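Local coordinates for glucose dehydrogenase (Serratia sp. FS14, PDB 7CDY), which belongs to the glucose/sorbosone dehydrogenase family of beta-propeller proteins and carries a bound calcium ion, at residues Ser74-Leu79 with Val94-Leu99; Pro14-Phe19 with Leu63-Ala68. All coordinates share one frame; numbering follows the deposited sequence. Where two conformers were deposited one is given.

Both contacts lie within the beta-propeller, their centres about 11 Å apart. Contact 2 comes first along the chain and closes before contact 1 opens. Strand 62-67, which supplies one side of contact 2, is the neighbour of strand 76-84 in an antiparallel sheet, and strand 76-84 pairs in turn with 90-99 to form the hairpin of contact 1. Contact 1 thus belongs within one blade, about 17 Å from the centre of the chain, whereas contact 2, about 9 Å from it, joins that blade to strand 3-19 of the adjacent sheet. Probable hydrogen bonds of Y78 N with L66 O and R76 O with A68 N, and packing of V65 on V77, tie 63-68 to the hairpin.

Contact 1: Ser74-Leu79 with Val94-Leu99; sequences SRRVYL and VGYGRL
The CG of R76 stands anti to the backbone N (chi1 179°) and its chain bends at chi3, while Y96 holds its CG between the backbone N and the carbonyl carbon (chi1 70°); together these torsions lay the R76 guanidinium flat on the Y96 ring. The planes differ by 13°, and R76 CZ lies 3.8 Å from the centroid of the Y96 ring, a cation-pi stack, with R76 CD, one bond nearer the backbone than NE, making a CH-pi contact over the same ring. E166 fixes the polar ends of both residues, through a salt bridge to R76 NH1 and a hydrogen bond to Y96 OH. On the same face of the sheet Y78 lies beside Y96, pointing the same way, and Y96 CB sits over the Y78 ring, 3.9 Å from its centroid.

The backbones are laced by paired bonds: V77 N reaches G97 O at 2.9 Å, G97 N returns to V77 O, and L79 and G95 repeat the exchange. G97 and G95 face V77 and L79 and bring no side chain to that face; V77 CG2 there meets L99 CB at 4.0 Å. At the open end, L99 N donates to R75 O at 2.8 Å, and R75 NE bonds L99 O from above its carbonyl plane, also at 2.8 Å. R75 CD lies over one face of the R98 guanidinium; salt bridges from D103 to R75 and from D101 and E107 to R98 probably offset the nearness of the two like charges. Strands 76-84 and 90-99 form an antiparallel beta hairpin, the up-and-down connection from which beta-propeller blades are built.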
loop_
_atom_site.group_PDB
_atom_site.type_symbol
_atom_site.label_atom_id
_atom_site.label_comp_id
_atom_site.label_asym_id
_atom_site.label_seq_id
_atom_site.Cartn_x
_atom_site.Cartn_y
_atom_site.Cartn_z
ATOM N N SER A 74 -2.235 -13.429 18.958
ATOM C CA SER A 74 -1.816 -14.446 17.992
ATOM C C SER A 74 -0.372 -14.299 17.526
ATOM O O SER A 74 0.201 -15.268 17.017
ATOM C CB SER A 74 -2.650 -14.327 16.704
ATOM O OG SER A 74 -2.436 -13.029 16.120
ATOM N N ARG A 75 0.202 -13.107 17.669
ATOM C CA ARG A 75 1.504 -12.761 17.103
ATOM C C ARG A 75 1.574 -13.005 15.597
ATOM O O ARG A 75 2.659 -13.139 15.027
ATOM C CB ARG A 75 2.668 -13.404 17.868
ATOM C CG ARG A 75 2.675 -12.977 19.335
ATOM C CD ARG A 75 3.906 -13.455 20.095
ATOM N NE ARG A 75 5.156 -12.905 19.560
ATOM C CZ ARG A 75 5.627 -11.687 19.804
ATOM N NH1 ARG A 75 4.957 -10.828 20.566
ATOM N NH2 ARG A 75 6.788 -11.331 19.265
ATOM N N ARG A 76 0.430 -13.034 14.922
ATOM C CA ARG A 76 0.409 -13.298 13.491
ATOM C C ARG A 76 0.820 -12.054 12.703
ATOM O O ARG A 76 0.369 -10.946 12.993
ATOM C CB ARG A 76 -0.999 -13.735 13.078
ATOM C CG ARG A 76 -1.130 -14.005 11.595
ATOM C CD ARG A 76 -2.485 -14.597 11.247
ATOM N NE ARG A 76 -2.666 -15.926 11.822
ATOM C CZ ARG A 76 -3.751 -16.666 11.642
ATOM N NH1 ARG A 76 -4.754 -16.197 10.908
ATOM N NH2 ARG A 76 -3.822 -17.862 12.205
ATOM N N VAL A 77 1.677 -12.263 11.707
ATOM C CA VAL A 77 2.200 -11.188 10.867
ATOM C C VAL A 77 1.974 -11.573 9.412
ATOM O O VAL A 77 2.458 -12.618 8.959
ATOM C CB VAL A 77 3.693 -10.920 11.126
ATOM C CG1 VAL A 77 4.191 -9.816 10.191
ATOM C CG2 VAL A 77 3.899 -10.517 12.578
ATOM N N TYR A 78 1.239 -10.728 8.684
ATOM C CA TYR A 78 1.056 -10.880 7.244
ATOM C C TYR A 78 2.154 -10.135 6.492
ATOM O O TYR A 78 2.621 -9.070 6.929
ATOM C CB TYR A 78 -0.306 -10.312 6.817
ATOM C CG TYR A 78 -1.495 -11.085 7.351
ATOM C CD1 TYR A 78 -1.891 -10.948 8.676
ATOM C CD2 TYR A 78 -2.218 -11.948 6.529
ATOM C CE1 TYR A 78 -2.973 -11.672 9.181
ATOM C CE2 TYR A 78 -3.307 -12.672 7.025
ATOM C CZ TYR A 78 -3.674 -12.514 8.344
ATOM O OH TYR A 78 -4.747 -13.228 8.853
ATOM N N LEU A 79 2.564 -10.698 5.349
ATOM C CA LEU A 79 3.519 -10.055 4.451
ATOM C C LEU A 79 2.995 -10.128 3.031
ATOM O O LEU A 79 2.403 -11.136 2.635
ATOM C CB LEU A 79 4.885 -10.764 4.471
ATOM C CG LEU A 79 5.657 -10.815 5.783
ATOM C CD1 LEU A 79 6.878 -11.732 5.637
ATOM C CD2 LEU A 79 6.085 -9.420 6.215
ATOM N N VAL A 94 0.684 -12.972 -0.931
ATOM C CA VAL A 94 0.407 -12.569 0.441
ATOM C C VAL A 94 0.396 -13.829 1.294
ATOM O O VAL A 94 -0.197 -14.847 0.899
ATOM C CB VAL A 94 -0.939 -11.821 0.543
ATOM C CG1 VAL A 94 -1.251 -11.440 1.990
ATOM C CG2 VAL A 94 -0.930 -10.576 -0.356
ATOM N N GLY A 95 1.061 -13.782 2.445
ATOM C CA GLY A 95 1.038 -14.899 3.367
ATOM C C GLY A 95 1.099 -14.403 4.793
ATOM O O GLY A 95 1.128 -13.198 5.050
ATOM N N TYR A 96 1.146 -15.348 5.732
ATOM C CA TYR A 96 1.373 -14.976 7.114
ATOM C C TYR A 96 2.184 -16.048 7.815
ATOM O O TYR A 96 2.225 -17.206 7.390
ATOM C CB TYR A 96 0.077 -14.662 7.875
ATOM C CG TYR A 96 -0.840 -15.843 8.165
ATOM C CD1 TYR A 96 -0.543 -16.756 9.182
ATOM C CD2 TYR A 96 -2.038 -16.004 7.468
ATOM C CE1 TYR A 96 -1.395 -17.822 9.474
ATOM C CE2 TYR A 96 -2.898 -17.069 7.751
ATOM C CZ TYR A 96 -2.562 -17.964 8.761
ATOM O OH TYR A 96 -3.398 -19.019 9.061
ATOM N N GLY A 97 2.851 -15.622 8.881
ATOM C CA GLY A 97 3.463 -16.509 9.849
ATOM C C GLY A 97 3.262 -15.952 11.238
ATOM O O GLY A 97 2.522 -14.976 11.422
ATOM N N ARG A 98 3.889 -16.564 12.238
ATOM C CA ARG A 98 3.789 -16.090 13.609
ATOM C C ARG A 98 5.149 -15.571 14.047
ATOM O O ARG A 98 6.146 -16.298 13.962
ATOM C CB ARG A 98 3.331 -17.210 14.544
ATOM C CG ARG A 98 3.177 -16.750 15.975
ATOM C CD ARG A 98 2.780 -17.888 16.908
ATOM N NE ARG A 98 2.544 -17.406 18.268
ATOM C CZ ARG A 98 3.488 -17.284 19.199
ATOM N NH1 ARG A 98 4.759 -17.572 18.905
ATOM N NH2 ARG A 98 3.163 -16.844 20.411
ATOM N N LEU A 99 5.192 -14.337 14.529
ATOM C CA LEU A 99 6.447 -13.817 15.054
ATOM C C LEU A 99 6.741 -14.498 16.387
ATOM O O LEU A 99 5.919 -14.460 17.309
ATOM C CB LEU A 99 6.378 -12.300 15.222
ATOM C CG LEU A 99 7.688 -11.620 15.647
ATOM C CD1 LEU A 99 8.774 -11.878 14.619
ATOM C CD2 LEU A 99 7.491 -10.129 15.854
#

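Contact 2: Pro14-Phe19 with Leu63-Ala68; sequences PWSLAF and LEVLPA
L63 opens the contact by placing CD2 over one face of the W15 indole, 3.7 Å from the centroid of the five-membered ring and 14° off its normal. Its CB lies near the benzo side, and the L63 carbonyl carbon comes within 3.3 Å of W15 CE3, bringing the indole against backbone as well as side chain.

Next, E64 swings its carboxylate back to S16 through a bend at chi2 (88°). S16 OG donates to E64 OE1 at 2.7 Å, meeting it from above the carboxylate plane. K128 forms a salt bridge with the same oxygen and R323 with OE2. L63 and E64 together form a classic beta bulge opposite S80.

V65 N supplies the other bond to the serine hydroxyl, a nearly straight 3.0 Å link to S16 OG, so that one OG both donates and accepts. The two strands run nearly parallel, with 10° between their directions, yet belong to separate sheets: no backbone-to-backbone hydrogen bond links the two segments, and the S16 hydroxyl, packing and a water join neighbouring blades of the propeller here. The water bridges V65 O, at 2.7 Å, and L17 O, while V65 CG1 packs against the S16 hydroxyl and more loosely against A18 CB.

Two residues on, P67 brings CD against A18 CB, 3.3 Å apart, a tight contact, and P67 CG approaches F19 O.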
loop_
_atom_site.group_PDB
_atom_site.type_symbol
_atom_site.label_atom_id
_atom_site.label_comp_id
_atom_site.label_asym_id
_atom_site.label_seq_id
_atom_site.Cartn_x
_atom_site.Cartn_y
_atom_site.Cartn_z
ATOM N N PRO A 14 13.663 0.780 2.374
ATOM C CA PRO A 14 12.563 0.317 3.224
ATOM C C PRO A 14 11.232 0.593 2.546
ATOM O O PRO A 14 11.085 1.555 1.785
ATOM C CB PRO A 14 12.732 1.149 4.500
ATOM C CG PRO A 14 13.374 2.432 4.007
ATOM C CD PRO A 14 14.302 2.003 2.896
ATOM N N TRP A 15 10.259 -0.276 2.805
ATOM C CA TRP A 15 9.010 -0.213 2.054
ATOM C C TRP A 15 7.787 -0.077 2.939
ATOM O O TRP A 15 6.883 0.689 2.613
ATOM C CB TRP A 15 8.864 -1.454 1.156
ATOM C CG TRP A 15 8.020 -1.241 -0.085
ATOM C CD1 TRP A 15 8.461 -0.808 -1.304
ATOM C CD2 TRP A 15 6.609 -1.449 -0.214
ATOM N NE1 TRP A 15 7.410 -0.740 -2.189
ATOM C CE2 TRP A 15 6.263 -1.142 -1.550
ATOM C CE3 TRP A 15 5.611 -1.893 0.657
ATOM C CZ2 TRP A 15 4.948 -1.252 -2.029
ATOM C CZ3 TRP A 15 4.315 -2.006 0.182
ATOM C CH2 TRP A 15 3.994 -1.685 -1.152
ATOM N N SER A 16 7.743 -0.785 4.062
ATOM C CA SER A 16 6.561 -0.820 4.910
ATOM C C SER A 16 6.994 -0.793 6.363
ATOM O O SER A 16 8.054 -1.308 6.720
ATOM C CB SER A 16 5.781 -2.131 4.661
ATOM O OG SER A 16 4.597 -2.264 5.445
ATOM N N LEU A 17 6.156 -0.199 7.206
ATOM C CA LEU A 17 6.336 -0.331 8.645
ATOM C C LEU A 17 5.002 -0.615 9.306
ATOM O O LEU A 17 3.941 -0.247 8.802
ATOM C CB LEU A 17 7.018 0.888 9.281
ATOM C CG LEU A 17 6.165 2.123 9.530
ATOM C CD1 LEU A 17 5.523 2.124 10.923
ATOM C CD2 LEU A 17 6.993 3.390 9.333
ATOM N N ALA A 18 5.083 -1.217 10.489
ATOM C CA ALA A 18 3.893 -1.516 11.266
ATOM C C ALA A 18 4.231 -1.523 12.747
ATOM O O ALA A 18 5.231 -2.111 13.162
ATOM C CB ALA A 18 3.316 -2.877 10.890
ATOM N N PHE A 19 3.394 -0.870 13.540
ATOM C CA PHE A 19 3.597 -0.861 14.981
ATOM C C PHE A 19 3.134 -2.166 15.612
ATOM O O PHE A 19 2.116 -2.747 15.216
ATOM C CB PHE A 19 2.842 0.306 15.612
ATOM C CG PHE A 19 3.620 1.585 15.614
ATOM C CD1 PHE A 19 3.592 2.428 14.518
ATOM C CD2 PHE A 19 4.396 1.936 16.706
ATOM C CE1 PHE A 19 4.315 3.601 14.509
ATOM C CE2 PHE A 19 5.118 3.111 16.705
ATOM C CZ PHE A 19 5.079 3.943 15.607
ATOM N N LEU A 63 7.461 -6.430 0.421
ATOM C CA LEU A 63 6.618 -5.242 0.368
ATOM C C LEU A 63 5.971 -4.968 1.726
ATOM O O LEU A 63 6.657 -4.484 2.631
ATOM C CB LEU A 63 5.628 -5.324 -0.800
ATOM C CG LEU A 63 6.322 -5.587 -2.150
ATOM C CD1 LEU A 63 5.308 -5.884 -3.248
ATOM C CD2 LEU A 63 7.259 -4.448 -2.575
ATOM N N GLU A 64 4.677 -5.241 1.904
ATOM C CA GLU A 64 3.986 -4.833 3.124
ATOM C C GLU A 64 4.247 -5.794 4.277
ATOM O O GLU A 64 4.306 -7.011 4.087
ATOM C CB GLU A 64 2.469 -4.769 2.885
ATOM C CG GLU A 64 1.678 -4.004 3.954
ATOM C CD GLU A 64 1.594 -2.527 3.651
ATOM O OE1 GLU A 64 2.653 -1.858 3.557
ATOM O OE2 GLU A 64 0.466 -2.014 3.475
ATOM N N VAL A 65 4.333 -5.240 5.486
ATOM C CA VAL A 65 4.227 -6.003 6.726
ATOM C C VAL A 65 3.001 -5.502 7.477
ATOM O O VAL A 65 2.812 -4.291 7.641
ATOM C CB VAL A 65 5.510 -5.916 7.578
ATOM C CG1 VAL A 65 5.896 -4.468 7.928
ATOM C CG2 VAL A 65 5.362 -6.754 8.846
ATOM N N LEU A 66 2.148 -6.431 7.911
ATOM C CA LEU A 66 0.912 -6.077 8.604
ATOM C C LEU A 66 0.599 -7.102 9.689
ATOM O O LEU A 66 0.114 -8.208 9.394
ATOM C CB LEU A 66 -0.253 -5.936 7.627
ATOM C CG LEU A 66 -1.610 -5.544 8.227
ATOM C CD1 LEU A 66 -1.482 -4.321 9.110
ATOM C CD2 LEU A 66 -2.654 -5.294 7.136
ATOM N N PRO A 67 0.852 -6.766 10.948
ATOM C CA PRO A 67 0.379 -7.609 12.048
ATOM C C PRO A 67 -1.128 -7.773 11.981
ATOM O O PRO A 67 -1.865 -6.882 11.555
ATOM C CB PRO A 67 0.785 -6.818 13.294
ATOM C CG PRO A 67 1.938 -5.960 12.828
ATOM C CD PRO A 67 1.606 -5.604 11.422
ATOM N N ALA A 68 -1.587 -8.952 12.377
ATOM C CA ALA A 68 -3.020 -9.179 12.463
ATOM C C ALA A 68 -3.633 -8.229 13.493
ATOM O O ALA A 68 -2.948 -7.783 14.428
ATOM C CB ALA A 68 -3.291 -10.625 12.882
HETATM O O HOH W 1 1.695 -1.858 8.020
#